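Local coordinates for variant surface glycoprotein MITat 1.13 (Trypanosoma brucei, PDB 6Z8H) that probably forms part of the dense, antigenically variable coat on the surface of the parasite, which lets it evade the immune response of its host, at residues L69-L74 against D373-L378; T347-A352 against D360-L365; L85-A90 against P294-M299; S282-F287 against S334-K339. All coordinates share one frame; numbering follows the deposited sequence.

Contact 1. Residues L69-L74 against D373-L378; sequences LVTAAL and DAIARL
Ile375 reaches across to Val70, Thr71 and Leu74, joining helix 368-383 to helix 34-75 in the elongated helical bundle of this variant surface glycoprotein. The two short helical segments run nearly the same way, at 26°, with axes 9.8 Å apart. The CA atoms of Thr71 and Ile375 are the nearest across the two segments, 6.1 Å apart.

The apolar packing is divided between the two branches of Ile375. CG1 lies opposite the carbonyl carbon (chi1 -68°), and the chain runs on extended to CD1. This carries CD1 to Val70 CG1, 4.0 Å away, where the two side chains lie roughly perpendicular. The short branch, CG2, meets Leu74 CD2 at 3.9 Å. That same CD2 also touches Leu378 CB at 3.9 Å, and there the two leucines overlap with their ends pointing opposite ways. Leu74 CD2 therefore lies against residues of two successive turns. Thr71 CG2 adds a looser contact with Ala374 CB.

No hydrogen bond joins the two segments. Thr71 OG1 sits against Ile375 CD1 at 3.6 Å, but its polar partner is the carbonyl of Ser67, one turn earlier in its own helix. Leu379 of the second subunit packs on Ala73 and Leu74.

Asp373 and Arg377 form a salt bridge one turn apart, and Arg377 also pairs with Glu357 and with Glu311 of the second subunit. Arg377 NE lies 3.0 Å from Asp373 OD1, which is in the guanidinium plane, while NE comes from above the carboxylate plane.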
loop_
_atom_site.group_PDB
_atom_site.type_symbol
_atom_site.label_atom_id
_atom_site.label_comp_id
_atom_site.label_asym_id
_atom_site.label_seq_id
_atom_site.Cartn_x
_atom_site.Cartn_y
_atom_site.Cartn_z
ATOM N N LEU A 69 27.376 6.061 -15.591
ATOM C CA LEU A 69 27.761 6.113 -17.003
ATOM C C LEU A 69 28.032 7.552 -17.426
ATOM O O LEU A 69 29.011 7.829 -18.119
ATOM C CB LEU A 69 26.678 5.513 -17.899
ATOM C CG LEU A 69 26.512 3.992 -17.895
ATOM C CD1 LEU A 69 25.297 3.601 -18.698
ATOM C CD2 LEU A 69 27.770 3.381 -18.488
ATOM N N VAL A 70 27.150 8.488 -17.059
ATOM C CA VAL A 70 27.355 9.877 -17.471
ATOM C C VAL A 70 28.641 10.415 -16.869
ATOM O O VAL A 70 29.457 11.057 -17.552
ATOM C CB VAL A 70 26.139 10.742 -17.104
ATOM C CG1 VAL A 70 26.428 12.208 -17.364
ATOM C CG2 VAL A 70 24.923 10.290 -17.864
ATOM N N THR A 71 28.832 10.180 -15.572
ATOM C CA THR A 71 30.010 10.689 -14.888
ATOM C C THR A 71 31.278 10.099 -15.479
ATOM O O THR A 71 32.233 10.816 -15.776
ATOM C CB THR A 71 29.913 10.371 -13.398
ATOM O OG1 THR A 71 28.673 10.871 -12.847
ATOM C CG2 THR A 71 31.079 10.947 -12.630
ATOM N N ALA A 72 31.297 8.791 -15.693
ATOM C CA ALA A 72 32.471 8.155 -16.278
ATOM C C ALA A 72 32.712 8.622 -17.708
ATOM O O ALA A 72 33.861 8.790 -18.121
ATOM C CB ALA A 72 32.285 6.632 -16.221
ATOM N N ALA A 73 31.646 8.761 -18.502
ATOM C CA ALA A 73 31.806 9.214 -19.869
ATOM C C ALA A 73 32.462 10.574 -19.914
ATOM O O ALA A 73 33.226 10.847 -20.834
ATOM C CB ALA A 73 30.450 9.276 -20.554
ATOM N N LEU A 74 32.229 11.428 -18.933
ATOM C CA LEU A 74 32.847 12.755 -18.941
ATOM C C LEU A 74 34.292 12.696 -18.481
ATOM O O LEU A 74 35.150 13.394 -19.038
ATOM C CB LEU A 74 32.079 13.662 -17.983
ATOM C CG LEU A 74 31.897 15.113 -18.362
ATOM C CD1 LEU A 74 30.839 15.146 -19.482
ATOM C CD2 LEU A 74 31.477 15.920 -17.160
ATOM N N ASP A 373 28.743 16.605 -8.156
ATOM C CA ASP A 373 29.833 17.536 -7.880
ATOM C C ASP A 373 30.983 17.297 -8.850
ATOM O O ASP A 373 31.578 18.244 -9.383
ATOM C CB ASP A 373 30.317 17.335 -6.441
ATOM C CG ASP A 373 31.167 18.460 -5.933
ATOM O OD1 ASP A 373 31.230 19.512 -6.587
ATOM O OD2 ASP A 373 31.745 18.320 -4.837
ATOM N N ALA A 374 31.316 16.027 -9.091
ATOM C CA ALA A 374 32.393 15.719 -10.017
ATOM C C ALA A 374 32.084 16.249 -11.411
ATOM O O ALA A 374 32.968 16.780 -12.096
ATOM C CB ALA A 374 32.647 14.216 -10.056
ATOM N N ILE A 375 30.844 16.076 -11.869
ATOM C CA ILE A 375 30.479 16.548 -13.203
ATOM C C ILE A 375 30.672 18.061 -13.295
ATOM O O ILE A 375 31.226 18.582 -14.266
ATOM C CB ILE A 375 29.034 16.124 -13.531
ATOM C CG1 ILE A 375 28.939 14.601 -13.688
ATOM C CG2 ILE A 375 28.526 16.835 -14.770
ATOM C CD1 ILE A 375 27.549 14.077 -13.960
ATOM N N ALA A 376 30.183 18.797 -12.300
ATOM C CA ALA A 376 30.373 20.239 -12.328
ATOM C C ALA A 376 31.853 20.596 -12.366
ATOM O O ALA A 376 32.266 21.505 -13.099
ATOM C CB ALA A 376 29.682 20.855 -11.108
ATOM N N ARG A 377 32.666 19.904 -11.567
ATOM C CA ARG A 377 34.087 20.229 -11.470
ATOM C C ARG A 377 34.813 19.884 -12.762
ATOM O O ARG A 377 35.690 20.637 -13.214
ATOM C CB ARG A 377 34.693 19.508 -10.263
ATOM C CG ARG A 377 34.186 20.038 -8.920
ATOM C CD ARG A 377 34.546 19.141 -7.711
ATOM N NE ARG A 377 34.211 19.827 -6.468
ATOM C CZ ARG A 377 35.079 20.525 -5.733
ATOM N NH1 ARG A 377 36.358 20.592 -6.061
ATOM N NH2 ARG A 377 34.681 21.153 -4.651
ATOM N N LEU A 378 34.423 18.768 -13.391
ATOM C CA LEU A 378 35.027 18.376 -14.662
ATOM C C LEU A 378 34.676 19.370 -15.767
ATOM O O LEU A 378 35.517 19.678 -16.625
ATOM C CB LEU A 378 34.565 16.970 -15.063
ATOM C CG LEU A 378 35.148 15.838 -14.225
ATOM C CD1 LEU A 378 34.252 14.616 -14.274
ATOM C CD2 LEU A 378 36.555 15.505 -14.683
#

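Contact 2. Residues T347-A352 against D360-L365; sequences TRIPKA and DTIDKL
The side chain of Ile349 packs mainly on Asp360, Ile362 and Leu365. Its CB lies near Asp360 O. CG1 takes the place between the backbone N and the carbonyl carbon (chi1 56°), a rotation that brings it within 3.4 Å of Asp360 O. Leu365 CD1 lies 3.8 Å from this CG1. The other branch, CG2, rests on Ile362 CG1 at 3.8 Å. At the tip, CD1 sits between Leu365 CD1 and Ile362 CG1. Ile349 stands roughly perpendicular to Ile362 but overlaps Leu365, pointing the opposite way. Leu365 CD2 goes on to Lys351 CD, 3.6 Å away.

The backbone of Ile349 pairs with Asp360 in both directions. Ile349 N binds Asp360 O at 2.7 Å, and Asp360 N returns the bond to Ile349 O. A third bond, Ile362 N to Thr347 O, lies past the strand pairing. The Arg348 guanidinium places one face over Asp360 CA. Its NH2 is hydrogen-bonded to Thr359.

Thr361 OG1 accepts from Lys364 N, 3.0 Å away, an ST motif where the chain leaves the strand. Ala374 of helix 368-383 and Ala75 of helix 34-75 pack on Ile349. Strands 348-351 and 358-361 form an antiparallel beta hairpin, with Ile349 and Asp360 as a hydrogen-bonded pair.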
loop_
_atom_site.group_PDB
_atom_site.type_symbol
_atom_site.label_atom_id
_atom_site.label_comp_id
_atom_site.label_asym_id
_atom_site.label_seq_id
_atom_site.Cartn_x
_atom_site.Cartn_y
_atom_site.Cartn_z
ATOM N N THR A 347 37.021 4.604 -12.727
ATOM C CA THR A 347 37.324 5.900 -13.313
ATOM C C THR A 347 37.534 6.938 -12.211
ATOM O O THR A 347 36.705 7.079 -11.314
ATOM C CB THR A 347 36.169 6.333 -14.212
ATOM O OG1 THR A 347 35.947 5.354 -15.229
ATOM C CG2 THR A 347 36.487 7.648 -14.886
ATOM N N ARG A 348 38.655 7.653 -12.274
ATOM C CA ARG A 348 38.982 8.667 -11.280
ATOM C C ARG A 348 38.288 9.979 -11.627
ATOM O O ARG A 348 38.204 10.369 -12.798
ATOM C CB ARG A 348 40.501 8.850 -11.192
ATOM C CG ARG A 348 41.232 7.576 -10.780
ATOM C CD ARG A 348 42.702 7.827 -10.452
ATOM N NE ARG A 348 42.853 8.628 -9.238
ATOM C CZ ARG A 348 42.780 8.143 -7.999
ATOM N NH1 ARG A 348 42.565 6.848 -7.787
ATOM N NH2 ARG A 348 42.919 8.956 -6.959
ATOM N N ILE A 349 37.755 10.631 -10.601
ATOM C CA ILE A 349 36.944 11.842 -10.740
ATOM C C ILE A 349 37.334 12.811 -9.641
ATOM O O ILE A 349 37.922 12.414 -8.627
ATOM C CB ILE A 349 35.437 11.544 -10.651
ATOM C CG1 ILE A 349 35.097 10.821 -9.345
ATOM C CG2 ILE A 349 34.997 10.699 -11.853
ATOM C CD1 ILE A 349 33.598 10.714 -9.075
ATOM N N PRO A 350 37.032 14.097 -9.823
ATOM C CA PRO A 350 37.354 15.087 -8.782
ATOM C C PRO A 350 36.541 14.869 -7.514
ATOM O O PRO A 350 35.376 14.470 -7.561
ATOM C CB PRO A 350 36.997 16.432 -9.428
ATOM C CG PRO A 350 36.830 16.166 -10.854
ATOM C CD PRO A 350 36.472 14.712 -11.033
ATOM N N LYS A 351 37.156 15.214 -6.375
ATOM C CA LYS A 351 36.548 15.148 -5.048
ATOM C C LYS A 351 36.829 16.442 -4.291
ATOM O O LYS A 351 37.976 16.905 -4.251
ATOM C CB LYS A 351 37.154 13.978 -4.262
ATOM C CG LYS A 351 36.608 13.815 -2.857
ATOM C CD LYS A 351 37.262 12.660 -2.100
ATOM C CE LYS A 351 38.598 13.042 -1.487
ATOM N NZ LYS A 351 39.048 12.014 -0.495
ATOM N N ALA A 352 35.795 17.009 -3.670
ATOM C CA ALA A 352 35.974 18.195 -2.843
ATOM C C ALA A 352 36.806 17.870 -1.604
ATOM O O ALA A 352 36.765 16.762 -1.068
ATOM C CB ALA A 352 34.605 18.738 -2.420
ATOM N N ASP A 360 39.418 10.595 -6.637
ATOM C CA ASP A 360 39.220 9.201 -6.263
ATOM C C ASP A 360 38.313 8.561 -7.310
ATOM O O ASP A 360 37.890 9.204 -8.275
ATOM C CB ASP A 360 38.651 9.092 -4.846
ATOM C CG ASP A 360 39.121 7.835 -4.120
ATOM O OD1 ASP A 360 39.477 6.838 -4.791
ATOM O OD2 ASP A 360 39.139 7.847 -2.873
ATOM N N THR A 361 38.010 7.284 -7.120
ATOM C CA THR A 361 37.254 6.565 -8.132
ATOM C C THR A 361 35.760 6.754 -7.913
ATOM O O THR A 361 35.305 7.068 -6.814
ATOM C CB THR A 361 37.578 5.074 -8.101
ATOM O OG1 THR A 361 36.961 4.481 -6.948
ATOM C CG2 THR A 361 39.080 4.851 -8.059
ATOM N N ILE A 362 35.002 6.554 -8.994
ATOM C CA ILE A 362 33.542 6.563 -8.928
ATOM C C ILE A 362 33.055 5.602 -7.855
ATOM O O ILE A 362 32.147 5.922 -7.077
ATOM C CB ILE A 362 32.954 6.223 -10.313
ATOM C CG1 ILE A 362 33.092 7.438 -11.252
ATOM C CG2 ILE A 362 31.511 5.759 -10.188
ATOM C CD1 ILE A 362 32.618 7.170 -12.654
ATOM N N ASP A 363 33.643 4.405 -7.801
ATOM C CA ASP A 363 33.161 3.405 -6.856
ATOM C C ASP A 363 33.475 3.773 -5.410
ATOM O O ASP A 363 32.736 3.373 -4.506
ATOM C CB ASP A 363 33.732 2.034 -7.207
ATOM C CG ASP A 363 32.916 1.322 -8.278
ATOM O OD1 ASP A 363 31.863 1.862 -8.694
ATOM O OD2 ASP A 363 33.321 0.228 -8.704
ATOM N N LYS A 364 34.536 4.545 -5.159
ATOM C CA LYS A 364 34.800 5.002 -3.796
ATOM C C LYS A 364 33.911 6.190 -3.435
ATOM O O LYS A 364 33.376 6.262 -2.321
ATOM C CB LYS A 364 36.284 5.339 -3.634
ATOM C CG LYS A 364 37.198 4.118 -3.690
ATOM C CD LYS A 364 37.819 3.806 -2.333
ATOM C CE LYS A 364 38.196 2.337 -2.207
ATOM N NZ LYS A 364 37.740 1.773 -0.900
ATOM N N LEU A 365 33.711 7.106 -4.377
ATOM C CA LEU A 365 32.810 8.249 -4.207
ATOM C C LEU A 365 31.409 7.857 -4.674
ATOM O O LEU A 365 30.817 8.445 -5.579
ATOM C CB LEU A 365 33.345 9.437 -4.998
ATOM C CG LEU A 365 34.788 9.805 -4.684
ATOM C CD1 LEU A 365 35.289 10.908 -5.598
ATOM C CD2 LEU A 365 34.952 10.181 -3.228
#

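Contact 3. Residues L85-A90 against P294-M299; sequences LPLLGA and PKFKLM
Two antiparallel helices of the bundle meet here, the long helix 78-129 near its start and the short helix 294-304 at its first turns. Their segments run at 159° with axes only 7.6 Å apart. Pro86 lies at the centre, wedged between Phe296 and Met299.

Pro86 CB touches Phe296 CD1 at 3.6 Å. Its carbonyl oxygen, Pro86 O, lies at the edge of the phenylalanine ring, in the ring plane, 3.3 Å from CD1. The same oxygen receives a CA-H...O contact from Phe296 CA. Proline has no N-H to give, and the helix is kinked around it: the nitrogens of Pro86, Leu87 and Ala90 make no bond to the turn before.

Met299 packs along N, CA and CG of Pro86. Its CG is anti to the backbone N (chi1 -171°) and comes to 3.5 Å from Pro86 N. Bends at chi2 and chi3 then fold the chain, and SD approaches Leu85 CB at 4.2 Å. Met299 lies roughly perpendicular to Pro86. Leu87 CD2 is 4.1 Å from Phe296 CE1, and these two side chains run alongside each other in the same direction. Ala90 CB rests near Phe296 CB. The aliphatic chain of Lys295 passes Gly89, and its NZ forms a salt bridge with Asp93.

Val290 of helix 287-291 touches Leu87, Ala90 and Phe296, while helix 318-329 adds Tyr329 on Pro86 and Leu87, and Ile325 on Phe296. Leu87 and Leu88 also pack on Leu69 of helix 34-75, while Leu379 of the second subunit covers Leu85.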
loop_
_atom_site.group_PDB
_atom_site.type_symbol
_atom_site.label_atom_id
_atom_site.label_comp_id
_atom_site.label_asym_id
_atom_site.label_seq_id
_atom_site.Cartn_x
_atom_site.Cartn_y
_atom_site.Cartn_z
ATOM N N LEU A 85 30.332 5.487 -24.489
ATOM C CA LEU A 85 29.330 6.191 -25.284
ATOM C C LEU A 85 28.212 5.310 -25.831
ATOM O O LEU A 85 27.053 5.754 -25.804
ATOM C CB LEU A 85 30.006 7.013 -26.382
ATOM C CG LEU A 85 30.960 8.095 -25.909
ATOM C CD1 LEU A 85 31.415 8.948 -27.110
ATOM C CD2 LEU A 85 30.378 8.983 -24.848
ATOM N N PRO A 86 28.460 4.099 -26.342
ATOM C CA PRO A 86 27.346 3.291 -26.867
ATOM C C PRO A 86 26.363 2.830 -25.806
ATOM O O PRO A 86 25.294 2.332 -26.168
ATOM C CB PRO A 86 28.047 2.082 -27.515
ATOM C CG PRO A 86 29.433 2.609 -27.853
ATOM C CD PRO A 86 29.771 3.528 -26.707
ATOM N N LEU A 87 26.714 2.959 -24.537
ATOM C CA LEU A 87 25.818 2.578 -23.462
ATOM C C LEU A 87 24.864 3.688 -23.081
ATOM O O LEU A 87 23.834 3.407 -22.448
ATOM C CB LEU A 87 26.666 2.161 -22.267
ATOM C CG LEU A 87 27.739 1.096 -22.521
ATOM C CD1 LEU A 87 28.609 0.886 -21.243
ATOM C CD2 LEU A 87 27.187 -0.226 -23.035
ATOM N N LEU A 88 25.156 4.940 -23.419
ATOM C CA LEU A 88 24.417 6.028 -22.783
ATOM C C LEU A 88 22.979 6.148 -23.275
ATOM O O LEU A 88 22.055 6.246 -22.467
ATOM C CB LEU A 88 25.144 7.350 -23.016
ATOM C CG LEU A 88 26.354 7.603 -22.126
ATOM C CD1 LEU A 88 27.211 8.759 -22.669
ATOM C CD2 LEU A 88 25.961 7.965 -20.749
ATOM N N GLY A 89 22.758 6.172 -24.578
ATOM C CA GLY A 89 21.413 6.317 -25.108
ATOM C C GLY A 89 20.558 5.112 -24.759
ATOM O O GLY A 89 19.404 5.241 -24.336
ATOM N N ALA A 90 21.141 3.927 -24.879
ATOM C CA ALA A 90 20.436 2.696 -24.551
ATOM C C ALA A 90 20.075 2.672 -23.070
ATOM O O ALA A 90 18.987 2.207 -22.685
ATOM C CB ALA A 90 21.306 1.492 -24.961
ATOM N N PRO A 294 19.064 -0.247 -31.048
ATOM C CA PRO A 294 19.683 0.360 -32.238
ATOM C C PRO A 294 20.662 1.475 -31.917
ATOM O O PRO A 294 21.677 1.616 -32.607
ATOM C CB PRO A 294 18.475 0.870 -33.041
ATOM C CG PRO A 294 17.340 0.046 -32.579
ATOM C CD PRO A 294 17.592 -0.232 -31.126
ATOM N N LYS A 295 20.386 2.279 -30.888
ATOM C CA LYS A 295 21.287 3.369 -30.523
ATOM C C LYS A 295 22.637 2.834 -30.071
ATOM O O LYS A 295 23.668 3.463 -30.325
ATOM C CB LYS A 295 20.642 4.226 -29.427
ATOM C CG LYS A 295 19.376 4.914 -29.875
ATOM C CD LYS A 295 18.639 5.551 -28.696
ATOM C CE LYS A 295 17.309 6.195 -29.122
ATOM N NZ LYS A 295 16.404 6.483 -27.948
ATOM N N PHE A 296 22.662 1.642 -29.465
ATOM C CA PHE A 296 23.930 1.031 -29.074
ATOM C C PHE A 296 24.716 0.609 -30.306
ATOM O O PHE A 296 25.902 0.937 -30.454
ATOM C CB PHE A 296 23.641 -0.185 -28.179
ATOM C CG PHE A 296 24.813 -1.087 -27.985
ATOM C CD1 PHE A 296 25.802 -0.760 -27.080
ATOM C CD2 PHE A 296 24.908 -2.282 -28.690
ATOM C CE1 PHE A 296 26.889 -1.595 -26.888
ATOM C CE2 PHE A 296 25.999 -3.115 -28.518
ATOM C CZ PHE A 296 26.981 -2.787 -27.624
ATOM N N LYS A 297 24.070 -0.110 -31.214
ATOM C CA LYS A 297 24.785 -0.532 -32.412
ATOM C C LYS A 297 25.269 0.671 -33.206
ATOM O O LYS A 297 26.379 0.660 -33.748
ATOM C CB LYS A 297 23.879 -1.403 -33.264
ATOM C CG LYS A 297 23.343 -2.628 -32.536
ATOM C CD LYS A 297 22.346 -3.373 -33.388
ATOM C CE LYS A 297 21.347 -4.149 -32.568
ATOM N NZ LYS A 297 20.158 -4.518 -33.387
ATOM N N LEU A 298 24.439 1.706 -33.324
ATOM C CA LEU A 298 24.865 2.900 -34.052
ATOM C C LEU A 298 26.054 3.597 -33.392
ATOM O O LEU A 298 26.967 4.048 -34.086
ATOM C CB LEU A 298 23.704 3.865 -34.245
ATOM C CG LEU A 298 24.013 5.202 -34.904
ATOM C CD1 LEU A 298 24.570 4.942 -36.302
ATOM C CD2 LEU A 298 22.755 6.035 -34.946
ATOM N N MET A 299 26.013 3.816 -32.083
ATOM C CA MET A 299 27.139 4.442 -31.398
ATOM C C MET A 299 28.387 3.561 -31.376
ATOM O O MET A 299 29.493 4.101 -31.305
ATOM C CB MET A 299 26.698 4.959 -30.022
ATOM C CG MET A 299 27.706 5.809 -29.291
ATOM S SD MET A 299 28.318 7.230 -30.217
ATOM C CE MET A 299 26.903 8.310 -30.290
#

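Contact 4. Residues S282-F287 against S334-K339; sequences SLITDF and SEYNTK
The Tyr336 ring carries Phe287 on one face and has backbone carbonyls at its edge. Phe287 CD1 sits 3.4 Å above the tyrosine plane, nearer the margin of the ring than its centre, and comes to 3.5 Å from Tyr336 CG. The ring planes are at 57° with centroids 5.1 Å apart, an oblique pair. Ile284 O and Thr285 O lie near the plane at the edge, the latter 3.4 Å from Tyr336 CE2. Tyr336 also meets Trp341 edge-to-face, and Phe287 meets the ring of Tyr329.

Tyr336 CG is anti to the backbone N (chi1 179°), which sends the ring away from its helix toward the loop. There the hydroxyl OH donates to Ile284 O at 2.8 Å, tilted from the carbonyl plane.

Residues Leu283 to Asp286 form a type I beta turn. Asp286 then stands at the N-cap of helix 287-291, and its OD1 binds Asn288 N. The contact joins this turn to the first residues of helix 336-345.

Asn337 holds the next carbonyl. Its ND2 donates to Thr285 O at 2.8 Å, nearly straight at 172°. The oxygen lies in the amide plane, and ND2 is in the carbonyl plane on a lone pair. A water accepts from Phe287 N at 3.2 Å. Its link to the other end of the amide, Asn337 OD1, is unusually short and so doubtful in detail.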
loop_
_atom_site.group_PDB
_atom_site.type_symbol
_atom_site.label_atom_id
_atom_site.label_comp_id
_atom_site.label_asym_id
_atom_site.label_seq_id
_atom_site.Cartn_x
_atom_site.Cartn_y
_atom_site.Cartn_z
ATOM N N SER A 282 14.007 -4.756 -16.594
ATOM C CA SER A 282 15.239 -4.697 -17.368
ATOM C C SER A 282 16.276 -3.875 -16.616
ATOM O O SER A 282 15.936 -2.885 -15.957
ATOM C CB SER A 282 14.971 -4.047 -18.723
ATOM O OG SER A 282 14.109 -4.852 -19.501
ATOM N N LEU A 283 17.537 -4.291 -16.723
ATOM C CA LEU A 283 18.647 -3.662 -16.025
ATOM C C LEU A 283 19.706 -3.197 -17.013
ATOM O O LEU A 283 20.100 -3.941 -17.921
ATOM C CB LEU A 283 19.302 -4.603 -15.022
ATOM C CG LEU A 283 18.570 -4.919 -13.718
ATOM C CD1 LEU A 283 19.353 -6.000 -12.971
ATOM C CD2 LEU A 283 18.389 -3.702 -12.832
ATOM N N ILE A 284 20.176 -1.961 -16.815
ATOM C CA ILE A 284 21.287 -1.426 -17.590
ATOM C C ILE A 284 22.506 -2.326 -17.495
ATOM O O ILE A 284 23.268 -2.434 -18.458
ATOM C CB ILE A 284 21.585 0.000 -17.080
ATOM C CG1 ILE A 284 20.486 0.956 -17.530
ATOM C CG2 ILE A 284 22.944 0.500 -17.594
ATOM C CD1 ILE A 284 20.465 2.280 -16.806
ATOM N N THR A 285 22.708 -3.006 -16.367
ATOM C CA THR A 285 23.880 -3.856 -16.182
ATOM C C THR A 285 23.735 -5.217 -16.870
ATOM O O THR A 285 24.654 -6.033 -16.798
ATOM C CB THR A 285 24.165 -4.060 -14.690
ATOM O OG1 THR A 285 22.971 -4.533 -14.064
ATOM C CG2 THR A 285 24.628 -2.777 -14.016
ATOM N N ASP A 286 22.620 -5.460 -17.553
ATOM C CA ASP A 286 22.400 -6.659 -18.352
ATOM C C ASP A 286 22.746 -6.349 -19.812
ATOM O O ASP A 286 22.013 -5.624 -20.493
ATOM C CB ASP A 286 20.945 -7.095 -18.211
ATOM C CG ASP A 286 20.609 -8.285 -19.069
ATOM O OD1 ASP A 286 21.529 -8.842 -19.711
ATOM O OD2 ASP A 286 19.410 -8.661 -19.094
ATOM N N PHE A 287 23.830 -6.947 -20.313
ATOM C CA PHE A 287 24.253 -6.649 -21.685
ATOM C C PHE A 287 23.140 -6.945 -22.683
ATOM O O PHE A 287 22.994 -6.249 -23.687
ATOM C CB PHE A 287 25.525 -7.416 -22.052
ATOM C CG PHE A 287 26.206 -6.911 -23.302
ATOM C CD1 PHE A 287 26.834 -5.678 -23.311
ATOM C CD2 PHE A 287 26.211 -7.672 -24.463
ATOM C CE1 PHE A 287 27.452 -5.210 -24.441
ATOM C CE2 PHE A 287 26.843 -7.208 -25.611
ATOM C CZ PHE A 287 27.463 -5.979 -25.587
ATOM N N SER A 334 30.653 -10.777 -23.029
ATOM C CA SER A 334 30.870 -11.649 -21.881
ATOM C C SER A 334 31.639 -10.967 -20.759
ATOM O O SER A 334 31.611 -11.452 -19.624
ATOM C CB SER A 334 31.641 -12.891 -22.335
ATOM O OG SER A 334 32.855 -12.529 -22.956
ATOM N N GLU A 335 32.311 -9.853 -21.035
ATOM C CA GLU A 335 33.070 -9.141 -20.021
ATOM C C GLU A 335 32.392 -7.833 -19.618
ATOM O O GLU A 335 33.013 -7.006 -18.962
ATOM C CB GLU A 335 34.511 -8.901 -20.494
ATOM C CG GLU A 335 35.283 -10.169 -20.805
ATOM C CD GLU A 335 36.771 -9.942 -20.997
ATOM O OE1 GLU A 335 37.163 -8.909 -21.577
ATOM O OE2 GLU A 335 37.561 -10.814 -20.571
ATOM N N TYR A 336 31.122 -7.641 -19.987
ATOM C CA TYR A 336 30.439 -6.375 -19.728
ATOM C C TYR A 336 30.399 -6.044 -18.243
ATOM O O TYR A 336 30.514 -4.871 -17.860
ATOM C CB TYR A 336 29.015 -6.450 -20.286
ATOM C CG TYR A 336 28.136 -5.230 -20.098
ATOM C CD1 TYR A 336 28.493 -4.002 -20.638
ATOM C CD2 TYR A 336 26.928 -5.319 -19.406
ATOM C CE1 TYR A 336 27.685 -2.898 -20.485
ATOM C CE2 TYR A 336 26.114 -4.218 -19.260
ATOM C CZ TYR A 336 26.505 -3.002 -19.794
ATOM O OH TYR A 336 25.714 -1.906 -19.662
ATOM N N ASN A 337 30.235 -7.061 -17.397
ATOM C CA ASN A 337 30.210 -6.876 -15.954
ATOM C C ASN A 337 31.557 -7.144 -15.298
ATOM O O ASN A 337 31.936 -6.432 -14.361
ATOM C CB ASN A 337 29.154 -7.798 -15.347
ATOM C CG ASN A 337 27.767 -7.561 -15.941
ATOM O OD1 ASN A 337 27.282 -8.378 -16.743
ATOM N ND2 ASN A 337 27.131 -6.425 -15.575
ATOM N N THR A 338 32.304 -8.145 -15.778
ATOM C CA THR A 338 33.568 -8.477 -15.139
ATOM C C THR A 338 34.668 -7.476 -15.467
ATOM O O THR A 338 35.631 -7.376 -14.700
ATOM C CB THR A 338 34.009 -9.888 -15.529
ATOM O OG1 THR A 338 34.051 -10.003 -16.959
ATOM C CG2 THR A 338 33.058 -10.921 -14.958
ATOM N N LYS A 339 34.549 -6.732 -16.569
ATOM C CA LYS A 339 35.587 -5.781 -16.965
ATOM C C LYS A 339 34.997 -4.392 -17.228
ATOM O O LYS A 339 35.430 -3.401 -16.625
ATOM C CB LYS A 339 36.360 -6.287 -18.194
ATOM C CG LYS A 339 37.066 -7.607 -17.963
ATOM C CD LYS A 339 38.413 -7.442 -17.261
ATOM C CE LYS A 339 39.488 -8.277 -17.965
ATOM N NZ LYS A 339 40.778 -8.342 -17.211
HETATM O O HOH W 1 25.736 -8.803 -18.604
#

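Overall arrangement
From the N terminus, helix 34-75 supplies the first segment of contact 1, and helix 78-129 follows with the first of contact 3. Contact 1 closes the widest loop, back to helix 368-383 near the modelled C-terminal end, and the other three nest inside it. Contacts 3 and 4 cross: 282-287 falls before 294-299 closes contact 3, while 334-339 comes after. Leu87 on Tyr336 and Phe296 on Phe287 join them directly. Contact 2 comes last as a short hairpin, in series with both. It packs on contact 1 through Ile362 and Ala72. Leu69 of contact 1 touches both Leu87 and Ile284. Contacts 1 and 3 both pack on the second subunit, and contact 2 touches it at Ala352.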